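Local structure of amidase, hydantoinase/carbamoylase family (Paraburkholderia phymatum, 6C0D) at residues D47-A50 against R51-L54; G108-I111 against A112-G116; R261-D264 against A265-W269; L309-L312 against V313-N317; G364-H367 against D368-I372. The protein probably hydrolyses N-carbamoyl-L-amino acids as a homodimeric, zinc-dependent amidase of the peptidase M20 family. One frame throughout, in Å; residues are numbered along the deposited sequence.

Contact 1. Residues D47-A50 against R51-L54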
loop_
_atom_site.group_PDB
_atom_site.type_symbol
_atom_site.label_atom_id
_atom_site.label_comp_id
_atom_site.label_asym_id
_atom_site.label_seq_id
_atom_site.Cartn_x
_atom_site.Cartn_y
_atom_site.Cartn_z
ATOM N N ASP A 47 24.905 2.659 25.276
ATOM C CA ASP A 47 23.914 2.909 26.314
ATOM C C ASP A 47 24.469 2.573 27.692
ATOM O O ASP A 47 24.269 3.329 28.651
ATOM C CB ASP A 47 22.644 2.108 26.027
ATOM C CG ASP A 47 21.603 2.263 27.114
ATOM O OD1 ASP A 47 21.065 3.386 27.263
ATOM O OD2 ASP A 47 21.318 1.268 27.826
ATOM N N ILE A 48 25.177 1.446 27.815
ATOM C CA ILE A 48 25.774 1.100 29.101
ATOM C C ILE A 48 26.798 2.151 29.511
ATOM O O ILE A 48 26.866 2.541 30.682
ATOM C CB ILE A 48 26.395 -0.311 29.050
ATOM C CG1 ILE A 48 25.301 -1.364 28.867
ATOM C CG2 ILE A 48 27.200 -0.583 30.311
ATOM C CD1 ILE A 48 24.181 -1.272 29.894
ATOM N N ASP A 49 27.603 2.629 28.553
ATOM C CA ASP A 49 28.581 3.675 28.847
ATOM C C ASP A 49 27.900 4.911 29.416
ATOM O O ASP A 49 28.354 5.489 30.412
ATOM C CB ASP A 49 29.357 4.054 27.582
ATOM C CG ASP A 49 30.410 3.043 27.204
ATOM O OD1 ASP A 49 30.864 2.265 28.074
ATOM O OD2 ASP A 49 30.795 3.042 26.018
ATOM N N ALA A 50 26.798 5.327 28.788
ATOM C CA ALA A 50 26.058 6.488 29.262
ATOM C C ALA A 50 25.482 6.248 30.650
ATOM O O ALA A 50 25.415 7.170 31.472
ATOM C CB ALA A 50 24.945 6.828 28.274
ATOM N N ARG A 51 25.055 5.013 30.927
ATOM C CA ARG A 51 24.494 4.700 32.237
ATOM C C ARG A 51 25.563 4.744 33.319
ATOM O O ARG A 51 25.302 5.205 34.435
ATOM C CB ARG A 51 23.809 3.335 32.204
ATOM C CG ARG A 51 22.517 3.382 31.418
ATOM C CD ARG A 51 21.684 2.080 31.358
ATOM N NE ARG A 51 20.712 2.349 30.315
ATOM C CZ ARG A 51 19.526 2.918 30.504
ATOM N NH1 ARG A 51 19.070 3.177 31.731
ATOM N NH2 ARG A 51 18.776 3.199 29.449
ATOM N N ARG A 52 26.771 4.268 33.015
ATOM C CA ARG A 52 27.848 4.374 33.990
ATOM C C ARG A 52 28.183 5.833 34.270
ATOM O O ARG A 52 28.372 6.223 35.430
ATOM C CB ARG A 52 29.074 3.607 33.500
ATOM C CG ARG A 52 28.861 2.107 33.508
ATOM C CD ARG A 52 30.006 1.354 32.854
ATOM N NE ARG A 52 29.777 -0.081 32.949
ATOM C CZ ARG A 52 30.263 -0.971 32.094
ATOM N NH1 ARG A 52 31.002 -0.568 31.066
ATOM N NH2 ARG A 52 30.002 -2.259 32.260
ATOM N N TRP A 53 28.240 6.661 33.223
ATOM C CA TRP A 53 28.470 8.086 33.431
ATOM C C TRP A 53 27.369 8.683 34.297
ATOM O O TRP A 53 27.640 9.403 35.265
ATOM C CB TRP A 53 28.556 8.815 32.088
ATOM C CG TRP A 53 28.527 10.308 32.251
ATOM C CD1 TRP A 53 29.586 11.125 32.541
ATOM C CD2 TRP A 53 27.378 11.161 32.153
ATOM N NE1 TRP A 53 29.164 12.429 32.635
ATOM C CE2 TRP A 53 27.816 12.480 32.395
ATOM C CE3 TRP A 53 26.026 10.940 31.875
ATOM C CZ2 TRP A 53 26.948 13.572 32.374
ATOM C CZ3 TRP A 53 25.163 12.031 31.848
ATOM C CH2 TRP A 53 25.628 13.328 32.099
ATOM N N LEU A 54 26.115 8.364 33.975
ATOM C CA LEU A 54 24.991 8.914 34.724
ATOM C C LEU A 54 25.041 8.499 36.190
ATOM O O LEU A 54 24.785 9.313 37.087
ATOM C CB LEU A 54 23.680 8.465 34.091
ATOM C CG LEU A 54 22.436 8.965 34.802
ATOM C CD1 LEU A 54 22.371 10.497 34.718
ATOM C CD2 LEU A 54 21.203 8.316 34.191
#
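Asp47 and Arg51, one turn apart on helix 45-60, form a buried i to i+4 salt bridge. Arg51 meets the carboxylate side-on with two nitrogens, one to each oxygen: NE reaches Asp47 OD2 at 2.8 Å in a nearly straight bond (168°), while NH2 reaches Asp47 OD1 at 3.2 Å on its syn lone pair. The fit is not flat, for the carboxylate and guanidinium planes stand 60° apart. Asp47 makes it possible by swinging CG opposite its backbone N (chi1 177°), where the extended Arg51 chain passes. Asp47 OD2 also accepts from the backbone N of Leu43, and Ile67 and Val73 pack on Arg51.

The solvent side is looser. Arg52 runs out extended and lays one guanidinium face over Ile48, whose CG2 sits 3.6 Å from Arg52 CZ. Asp49 OD1 and Arg52 NH1, 4.1 Å apart, are opposite charges near each other but beyond salt-bridge distance. Regular helical bonds underlie both halves.

A buried arginine paired with a buried aspartate would be expected to keep both groups charged, and the two-point grip fixes the rotation of a guanidinium whose side chain is about 6 Å from that of the zinc ligand His89.

Contact 2. Residues G108-I111 against A112-G116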
loop_
_atom_site.group_PDB
_atom_site.type_symbol
_atom_site.label_atom_id
_atom_site.label_comp_id
_atom_site.label_asym_id
_atom_site.label_seq_id
_atom_site.Cartn_x
_atom_site.Cartn_y
_atom_site.Cartn_z
ATOM N N GLY A 108 15.860 15.700 36.557
ATOM C CA GLY A 108 15.802 15.076 37.873
ATOM C C GLY A 108 17.106 15.235 38.629
ATOM O O GLY A 108 17.118 15.597 39.806
ATOM N N LEU A 109 18.226 15.002 37.947
ATOM C CA LEU A 109 19.533 15.168 38.570
ATOM C C LEU A 109 19.741 16.601 39.043
ATOM O O LEU A 109 20.183 16.842 40.178
ATOM C CB LEU A 109 20.624 14.762 37.567
ATOM C CG LEU A 109 22.089 14.796 37.981
ATOM C CD1 LEU A 109 22.324 13.833 39.139
ATOM C CD2 LEU A 109 22.973 14.424 36.759
ATOM N N GLU A 110 19.446 17.576 38.180
ATOM C CA GLU A 110 19.690 18.961 38.570
ATOM C C GLU A 110 18.769 19.375 39.704
ATOM O O GLU A 110 19.167 20.132 40.598
ATOM C CB GLU A 110 19.498 19.900 37.378
ATOM C CG GLU A 110 19.643 21.384 37.752
ATOM C CD GLU A 110 21.010 21.736 38.321
ATOM O OE1 GLU A 110 21.996 21.007 38.048
ATOM O OE2 GLU A 110 21.107 22.750 39.055
ATOM N N ILE A 111 17.524 18.908 39.668
ATOM C CA ILE A 111 16.583 19.253 40.732
ATOM C C ILE A 111 17.040 18.661 42.052
ATOM O O ILE A 111 16.992 19.333 43.087
ATOM C CB ILE A 111 15.162 18.799 40.356
ATOM C CG1 ILE A 111 14.673 19.635 39.157
ATOM C CG2 ILE A 111 14.202 18.961 41.558
ATOM C CD1 ILE A 111 13.440 19.046 38.474
ATOM N N ALA A 112 17.534 17.417 42.035
ATOM C CA ALA A 112 18.095 16.843 43.266
ATOM C C ALA A 112 19.256 17.681 43.779
ATOM O O ALA A 112 19.342 17.982 44.980
ATOM C CB ALA A 112 18.540 15.407 43.014
ATOM N N ARG A 113 20.145 18.110 42.868
ATOM C CA ARG A 113 21.266 18.947 43.272
ATOM C C ARG A 113 20.773 20.268 43.846
ATOM O O ARG A 113 21.184 20.679 44.937
ATOM C CB ARG A 113 22.208 19.175 42.077
ATOM C CG ARG A 113 23.043 17.923 41.717
ATOM C CD ARG A 113 24.094 18.224 40.627
ATOM N NE ARG A 113 23.474 18.652 39.367
ATOM C CZ ARG A 113 23.737 18.133 38.168
ATOM N NH1 ARG A 113 24.635 17.160 38.033
ATOM N NH2 ARG A 113 23.114 18.614 37.092
ATOM N N ALA A 114 19.874 20.946 43.130
ATOM C CA ALA A 114 19.449 22.275 43.556
ATOM C C ALA A 114 18.672 22.230 44.872
ATOM O O ALA A 114 18.849 23.104 45.728
ATOM C CB ALA A 114 18.611 22.930 42.454
ATOM N N LEU A 115 17.805 21.227 45.062
ATOM C CA LEU A 115 17.072 21.177 46.329
ATOM C C LEU A 115 18.007 20.865 47.484
ATOM O O LEU A 115 17.783 21.334 48.614
ATOM C CB LEU A 115 15.929 20.157 46.260
ATOM C CG LEU A 115 14.564 20.728 45.814
ATOM C CD1 LEU A 115 14.660 21.378 44.431
ATOM C CD2 LEU A 115 13.455 19.658 45.827
ATOM N N GLY A 116 19.071 20.102 47.220
ATOM C CA GLY A 116 20.067 19.828 48.247
ATOM C C GLY A 116 20.912 21.029 48.602
ATOM O O GLY A 116 21.437 21.103 49.716
#
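Helix 102-117 is the connecting helix of the beta-alpha-beta unit formed with strands 83-88 and 125-130, and its middle turns carry an i to i+3 salt bridge between Glu110 and Arg113. Both donors of the bridge converge on a single oxygen: Arg113 NH2 lies 2.8 Å from Glu110 OE1, and Arg113 NE lies 3.1 Å from the same atom. NH2 arrives nearly in line with the C-O bond of the carboxylate, whereas NE comes from above the carboxylate plane, 43° out of it. Seen from the arginine, the oxygen lies close to the guanidinium plane, at its edge. Two bends bring the groups together, one in Glu110 at chi2 (60°) and one in Arg113 at chi3 (-62°), which folds the arginine back along its own helix.

The flat group is also covered from above. Leu109 CG lies over one guanidinium face, off centre toward the rim, while Leu109 CD2 comes 3.4 Å from Arg113 NH1. Farther round the helix Ile111 and Leu115 run side by side, Ile111 CG2 to Leu115 CD1 at 3.8 Å, an apolar i to i+4 pair. Ala114 N to Glu110 O, at 2.8 Å, is one of the i to i+4 backbone bonds of these turns.

Around the helix, charge continues into helix 18-30: Glu110 OE2 forms a salt bridge with Arg20, and Arg113 NH1 another with Asp24. Ile111 packs against Ala409, Ala410 and Ala413 of helix 399-419, while Ala112 and Leu115 rest on strand 125-130.

Contact 3. Residues R261-D264 against A265-W269. With EDO (1,2-ethanediol), chain F.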
loop_
_atom_site.group_PDB
_atom_site.type_symbol
_atom_site.label_atom_id
_atom_site.label_comp_id
_atom_site.label_asym_id
_atom_site.label_seq_id
_atom_site.Cartn_x
_atom_site.Cartn_y
_atom_site.Cartn_z
ATOM N N ARG A 261 -18.339 13.185 14.850
ATOM C CA ARG A 261 -19.484 13.451 15.722
ATOM C C ARG A 261 -19.158 13.226 17.197
ATOM O O ARG A 261 -19.757 13.874 18.062
ATOM C CB ARG A 261 -20.663 12.568 15.326
ATOM C CG ARG A 261 -21.248 12.916 13.976
ATOM C CD ARG A 261 -22.233 11.853 13.506
ATOM N NE ARG A 261 -22.507 12.006 12.084
ATOM C CZ ARG A 261 -23.329 12.924 11.586
ATOM N NH1 ARG A 261 -23.962 13.758 12.402
ATOM N NH2 ARG A 261 -23.523 13.009 10.277
ATOM N N LEU A 262 -18.241 12.309 17.511
ATOM C CA LEU A 262 -17.911 12.005 18.904
ATOM C C LEU A 262 -16.761 12.841 19.449
ATOM O O LEU A 262 -16.647 12.994 20.675
ATOM C CB LEU A 262 -17.543 10.523 19.048
ATOM C CG LEU A 262 -18.645 9.505 18.742
ATOM C CD1 LEU A 262 -18.052 8.108 18.626
ATOM C CD2 LEU A 262 -19.718 9.561 19.837
ATOM N N ALA A 263 -15.919 13.376 18.568
ATOM C CA ALA A 263 -14.646 13.974 18.929
ATOM C C ALA A 263 -14.821 15.334 19.605
ATOM O O ALA A 263 -15.809 16.039 19.392
ATOM C CB ALA A 263 -13.787 14.168 17.672
ATOM N N ASP A 264 -13.823 15.711 20.415
ATOM C CA ASP A 264 -13.588 17.122 20.696
ATOM C C ASP A 264 -12.286 17.512 19.995
ATOM O O ASP A 264 -11.735 16.732 19.213
ATOM C CB ASP A 264 -13.599 17.417 22.211
ATOM C CG ASP A 264 -12.411 16.845 22.962
ATOM O OD1 ASP A 264 -11.435 16.344 22.358
ATOM O OD2 ASP A 264 -12.449 16.908 24.208
ATOM N N ALA A 265 -11.770 18.710 20.285
ATOM C CA ALA A 265 -10.615 19.191 19.526
ATOM C C ALA A 265 -9.360 18.364 19.774
ATOM O O ALA A 265 -8.427 18.418 18.957
ATOM C CB ALA A 265 -10.333 20.664 19.853
ATOM N N ASP A 266 -9.316 17.593 20.866
ATOM C CA ASP A 266 -8.126 16.822 21.201
ATOM C C ASP A 266 -8.164 15.386 20.686
ATOM O O ASP A 266 -7.111 14.747 20.614
ATOM C CB ASP A 266 -7.908 16.788 22.726
ATOM C CG ASP A 266 -7.533 18.152 23.310
ATOM O OD1 ASP A 266 -7.147 19.059 22.544
ATOM O OD2 ASP A 266 -7.610 18.304 24.550
ATOM N N THR A 267 -9.336 14.858 20.348
ATOM C CA THR A 267 -9.424 13.485 19.845
ATOM C C THR A 267 -8.570 13.333 18.589
ATOM O O THR A 267 -8.551 14.229 17.747
ATOM C CB THR A 267 -10.884 13.162 19.524
ATOM O OG1 THR A 267 -11.708 13.537 20.642
ATOM C CG2 THR A 267 -11.083 11.662 19.214
ATOM N N VAL A 268 -7.859 12.196 18.452
ATOM C CA VAL A 268 -7.108 11.929 17.220
ATOM C C VAL A 268 -7.454 10.559 16.657
ATOM O O VAL A 268 -7.749 9.610 17.392
ATOM C CB VAL A 268 -5.572 12.043 17.398
ATOM C CG1 VAL A 268 -5.175 13.512 17.685
ATOM C CG2 VAL A 268 -5.025 11.076 18.468
ATOM N N TRP A 269 -7.397 10.458 15.324
ATOM C CA TRP A 269 -7.487 9.159 14.674
ATOM C C TRP A 269 -6.751 9.236 13.345
ATOM O O TRP A 269 -6.661 10.306 12.727
ATOM C CB TRP A 269 -8.937 8.689 14.479
ATOM C CG TRP A 269 -9.791 9.499 13.511
ATOM C CD1 TRP A 269 -10.058 9.212 12.176
ATOM C CD2 TRP A 269 -10.520 10.680 13.819
ATOM N NE1 TRP A 269 -10.903 10.160 11.656
ATOM C CE2 TRP A 269 -11.209 11.069 12.644
ATOM C CE3 TRP A 269 -10.653 11.467 14.979
ATOM C CZ2 TRP A 269 -12.018 12.205 12.595
ATOM C CZ3 TRP A 269 -11.468 12.602 14.925
ATOM C CH2 TRP A 269 -12.128 12.961 13.746
HETATM C C1 EDO F . -3.100 14.781 21.762
HETATM O O1 EDO F . -3.685 13.475 21.518
HETATM C C2 EDO F . -3.367 15.758 20.614
HETATM O O2 EDO F . -4.662 16.359 20.745
HETATM O O HOH W 1 -10.479 16.017 16.833
HETATM O O HOH W 2 -10.435 18.295 25.595
#
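The first torsion of Asp264 (chi1 70°) sets CG between the backbone N and the carbonyl carbon and tucks the carboxylate over the backbone that follows, while Thr267 places OG1 beside its own backbone N (chi1 -49°), facing back toward Asp264. The result is a type I beta turn, Asp264 to Thr267, in which the side chains of the first and last residues each accept a backbone N-H of the turn; it links helix 244-262 to strand 268-277.

Thr267 N donates to Asp264 O at 3.2 Å, from well above the carbonyl plane, and a water donates to both Asp264 O and Thr267 O, bracing the turn. Asp266 N donates to Asp264 OD1 at 2.9 Å, again from above the plane of the group it meets, and a weak bond from Thr267 N to the same oxygen adds to it; the aspartate thus forms an Asx turn within the larger one. In return, Thr267 OG1 accepts from Asp264 N at 3.0 Å. The methyl of Ala263 packs on Thr267, CB to CB at 3.6 Å, and obliquely on the indole of Trp269.

On the outer side a second water donates to both Asp264 OD2 and Asp266 OD2, joining two like-charged groups. Outside the turn, Thr267 OG1 is hydrogen-bonded to Asp296 OD1, Asp266 OD1 forms a salt bridge with Arg202, and Trp269 NE1 is bonded to Asp256. Val268 packs on Arg241 and Trp269 on Met238, both of the second subunit. An ethanediol, probably from the crystallisation liquor, lies near this interface, and its O2 donates to Asp266 O at 2.9 Å.

Contact 4. Residues L309-L312 against V313-N317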
loop_
_atom_site.group_PDB
_atom_site.type_symbol
_atom_site.label_atom_id
_atom_site.label_comp_id
_atom_site.label_asym_id
_atom_site.label_seq_id
_atom_site.Cartn_x
_atom_site.Cartn_y
_atom_site.Cartn_z
ATOM N N LEU A 309 -17.238 2.156 15.687
ATOM C CA LEU A 309 -16.542 1.437 14.620
ATOM C C LEU A 309 -17.122 0.043 14.430
ATOM O O LEU A 309 -17.367 -0.386 13.299
ATOM C CB LEU A 309 -15.046 1.369 14.938
ATOM C CG LEU A 309 -14.129 0.630 13.961
ATOM C CD1 LEU A 309 -14.081 1.323 12.580
ATOM C CD2 LEU A 309 -12.741 0.568 14.554
ATOM N N VAL A 310 -17.367 -0.672 15.533
ATOM C CA VAL A 310 -18.026 -1.972 15.443
ATOM C C VAL A 310 -19.377 -1.834 14.751
ATOM O O VAL A 310 -19.739 -2.645 13.892
ATOM C CB VAL A 310 -18.170 -2.598 16.845
ATOM C CG1 VAL A 310 -19.036 -3.861 16.772
ATOM C CG2 VAL A 310 -16.798 -2.927 17.399
ATOM N N ALA A 311 -20.134 -0.791 15.100
ATOM C CA ALA A 311 -21.450 -0.611 14.501
ATOM C C ALA A 311 -21.340 -0.280 13.016
ATOM O O ALA A 311 -22.166 -0.735 12.217
ATOM C CB ALA A 311 -22.221 0.470 15.255
ATOM N N LEU A 312 -20.326 0.501 12.628
ATOM C CA LEU A 312 -20.118 0.795 11.210
ATOM C C LEU A 312 -19.851 -0.473 10.405
ATOM O O LEU A 312 -20.319 -0.610 9.267
ATOM C CB LEU A 312 -18.948 1.760 11.032
ATOM C CG LEU A 312 -19.163 3.239 11.329
ATOM C CD1 LEU A 312 -17.829 3.991 11.107
ATOM C CD2 LEU A 312 -20.281 3.809 10.443
ATOM N N VAL A 313 -19.046 -1.381 10.953
ATOM C CA VAL A 313 -18.761 -2.630 10.257
ATOM C C VAL A 313 -20.049 -3.444 10.093
ATOM O O VAL A 313 -20.335 -3.968 9.014
ATOM C CB VAL A 313 -17.668 -3.416 11.015
ATOM C CG1 VAL A 313 -17.509 -4.836 10.424
ATOM C CG2 VAL A 313 -16.325 -2.647 10.956
ATOM N N ASP A 314 -20.853 -3.538 11.156
ATOM C CA ASP A 314 -22.117 -4.268 11.070
ATOM C C ASP A 314 -23.064 -3.617 10.069
ATOM O O ASP A 314 -23.742 -4.312 9.303
ATOM C CB ASP A 314 -22.789 -4.354 12.442
ATOM C CG ASP A 314 -22.045 -5.255 13.411
ATOM O OD1 ASP A 314 -21.200 -6.050 12.961
ATOM O OD2 ASP A 314 -22.311 -5.170 14.631
ATOM N N GLU A 315 -23.132 -2.281 10.058
ATOM C CA GLU A 315 -23.971 -1.600 9.070
ATOM C C GLU A 315 -23.469 -1.849 7.657
ATOM O O GLU A 315 -24.253 -2.148 6.746
ATOM C CB GLU A 315 -24.009 -0.100 9.342
ATOM C CG GLU A 315 -24.705 0.286 10.630
ATOM C CD GLU A 315 -24.357 1.705 11.051
ATOM O OE1 GLU A 315 -23.856 2.472 10.193
ATOM O OE2 GLU A 315 -24.571 2.049 12.236
ATOM N N TRP A 316 -22.158 -1.711 7.449
ATOM C CA TRP A 316 -21.578 -1.992 6.140
ATOM C C TRP A 316 -21.962 -3.392 5.671
ATOM O O TRP A 316 -22.428 -3.582 4.540
ATOM C CB TRP A 316 -20.047 -1.827 6.191
ATOM C CG TRP A 316 -19.435 -2.058 4.852
ATOM C CD1 TRP A 316 -19.096 -3.267 4.284
ATOM C CD2 TRP A 316 -19.148 -1.059 3.869
ATOM N NE1 TRP A 316 -18.598 -3.066 3.001
ATOM C CE2 TRP A 316 -18.628 -1.723 2.729
ATOM C CE3 TRP A 316 -19.265 0.336 3.847
ATOM C CZ2 TRP A 316 -18.237 -1.037 1.584
ATOM C CZ3 TRP A 316 -18.885 1.016 2.697
ATOM C CH2 TRP A 316 -18.377 0.328 1.584
ATOM N N ASN A 317 -21.801 -4.385 6.546
ATOM C CA ASN A 317 -22.055 -5.771 6.167
ATOM C C ASN A 317 -23.529 -6.082 5.964
ATOM O O ASN A 317 -23.857 -7.164 5.453
ATOM C CB ASN A 317 -21.458 -6.694 7.234
ATOM C CG ASN A 317 -19.951 -6.780 7.096
ATOM O OD1 ASN A 317 -19.433 -6.578 6.004
ATOM N ND2 ASN A 317 -19.248 -7.043 8.184
#
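Leu312 and Trp316, Ala311 and Glu315, Val310 and Asp314, and Leu309 and Val313 are joined in turn by regular i to i+4 backbone bonds of helix 299-317, those from Glu315 N to Ala311 O and from Trp316 N to Leu312 O being 2.8 Å long.

Side chains on the outer side of these turns meet lightly. Glu315 sets CG beside its backbone N (chi1 -67°) and then runs back along the preceding turn; its CG lies 3.2 Å from Ala311 O, and each carboxylate oxygen comes nearest a different apolar side chain. Glu315 OE1 approaches Leu312 CD2 at 3.8 Å, the two side chains crossing at a slant, and Glu315 OE2 comes no nearer than 4.1 Å to Ala311 CB. Val310 and Asp314 lie alongside each other and point the same way. On the buried side Val313 CG2 lies 3.4 Å from Leu309 O.

The inner side packs on helix 244-262 and strand 210-227. Leu312, at the border between the two sides, and Val313 pack on Phe251 of the helix, Leu309 on Phe222 and Val313 on Leu224 of the strand, while Trp316 stacks on His320 and donates through NE1 to Val322 O.

Chemically, then, the turns are amphipathic: backbone bonds hold the helix, hydrocarbon faces the neighbouring helix and strands, and the outward carboxylates approach their neighbours only loosely, with no salt bridge across these turns.

Contact 5. Residues G364-H367 against D368-I372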
loop_
_atom_site.group_PDB
_atom_site.type_symbol
_atom_site.label_atom_id
_atom_site.label_comp_id
_atom_site.label_asym_id
_atom_site.label_seq_id
_atom_site.Cartn_x
_atom_site.Cartn_y
_atom_site.Cartn_z
ATOM N N GLY A 364 -0.412 13.104 24.146
ATOM C CA GLY A 364 -0.850 12.204 23.094
ATOM C C GLY A 364 0.025 10.984 22.906
ATOM O O GLY A 364 -0.325 10.095 22.121
ATOM N N ALA A 365 1.155 10.924 23.609
ATOM C CA ALA A 365 2.102 9.820 23.505
ATOM C C ALA A 365 2.203 9.092 24.841
ATOM O O ALA A 365 1.880 9.649 25.885
ATOM C CB ALA A 365 3.496 10.322 23.102
ATOM N N SER A 366 2.700 7.858 24.795
ATOM C CA SER A 366 2.874 7.066 26.004
ATOM C C SER A 366 4.232 7.349 26.647
ATOM O O SER A 366 5.184 7.770 25.989
ATOM C CB SER A 366 2.727 5.572 25.691
ATOM O OG SER A 366 3.603 5.152 24.668
ATOM N N HIS A 367 4.310 7.107 27.954
ATOM C CA HIS A 367 5.490 7.417 28.761
ATOM C C HIS A 367 5.531 6.468 29.949
ATOM O O HIS A 367 4.518 5.880 30.318
ATOM C CB HIS A 367 5.479 8.852 29.310
ATOM C CG HIS A 367 5.350 9.900 28.252
ATOM N ND1 HIS A 367 6.395 10.235 27.418
ATOM C CD2 HIS A 367 4.302 10.675 27.879
ATOM C CE1 HIS A 367 5.995 11.170 26.571
ATOM N NE2 HIS A 367 4.733 11.461 26.835
ATOM N N ASP A 368 6.716 6.342 30.554
ATOM C CA ASP A 368 6.833 5.585 31.803
ATOM C C ASP A 368 5.831 6.058 32.853
ATOM O O ASP A 368 5.368 5.256 33.673
ATOM C CB ASP A 368 8.250 5.705 32.365
ATOM C CG ASP A 368 9.260 4.933 31.538
ATOM O OD1 ASP A 368 9.076 3.717 31.374
ATOM O OD2 ASP A 368 10.221 5.559 31.041
ATOM N N ALA A 369 5.482 7.345 32.845
ATOM C CA ALA A 369 4.544 7.866 33.840
ATOM C C ALA A 369 3.200 7.150 33.789
ATOM O O ALA A 369 2.495 7.086 34.803
ATOM C CB ALA A 369 4.333 9.368 33.634
ATOM N N GLN A 370 2.804 6.629 32.624
ATOM C CA GLN A 370 1.520 5.940 32.577
ATOM C C GLN A 370 1.560 4.639 33.373
ATOM O O GLN A 370 0.521 4.188 33.875
ATOM C CB GLN A 370 1.106 5.669 31.126
ATOM C CG GLN A 370 1.730 4.459 30.514
ATOM C CD GLN A 370 1.497 4.412 29.023
ATOM O OE1 GLN A 370 1.368 5.454 28.390
ATOM N NE2 GLN A 370 1.442 3.208 28.457
ATOM N N VAL A 371 2.734 4.015 33.472
ATOM C CA VAL A 371 2.893 2.810 34.286
ATOM C C VAL A 371 2.957 3.176 35.768
ATOM O O VAL A 371 2.303 2.551 36.615
ATOM C CB VAL A 371 4.153 2.042 33.841
ATOM C CG1 VAL A 371 4.509 0.913 34.830
ATOM C CG2 VAL A 371 3.970 1.487 32.419
ATOM N N ILE A 372 3.764 4.177 36.098
ATOM C CA ILE A 372 3.996 4.512 37.504
ATOM C C ILE A 372 2.735 5.098 38.136
ATOM O O ILE A 372 2.430 4.827 39.304
ATOM C CB ILE A 372 5.210 5.452 37.608
ATOM C CG1 ILE A 372 6.476 4.652 37.271
ATOM C CG2 ILE A 372 5.318 6.088 39.024
ATOM C CD1 ILE A 372 7.620 5.504 36.814
#
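This is a loop-to-helix junction: the loop after strand 358-363 bends into the short helix 368-372 beside the zinc site, and Gln370 reaches back over the join. Gln370 N donates to His367 O at 3.0 Å, from above the carbonyl plane, an i to i+3 bond at the join. The Gln370 side chain then lies back over the same residue. Its CG is held between the backbone N and the carbonyl carbon (chi1 82°), which sends the extended chain, with the amide at its end, toward the loop. There Gln370 OE1 takes a weak bond from His367 N at 3.4 Å. The glutamine thus addresses both the N-H and the C=O of His367.

The His367 side chain is about 4 Å from the zinc ion, and its ring meets that of the zinc ligand His196, while Ser366 N is bonded to a sulfonate oxygen of a HEPES molecule, probably from the crystallisation liquor.

Within the fold, the helix packs on strand 189-198 through Ala369 and Ile372 and on helix 142-148 through Val371 and Ile372, with Asp368 bonded to Ser144 of the latter. His367 rests on Met380 of strand 378-384, and Ala365 touches Thr235 of the second subunit.

The five contacts illustrate how short-range pairings are spread through a two-lobed M20 subunit. Contact 5 is the most central and the closest to the metal, with the side chain of His367 about 4 Å from the zinc ion; in contact 1, the side chain of Arg51 is about 11 Å from the bound zinc ion. Contacts 1 and 2 are 19 Å apart between centres and approach to about 4 Å at their nearest atoms. Contacts 3 and 4 lie across the chain's centre from both, with contact 4 about 54 Å from contact 2 between centres. Contact 3 comes within about 6 Å of contact 5 at the nearest atoms, and both touch the second subunit.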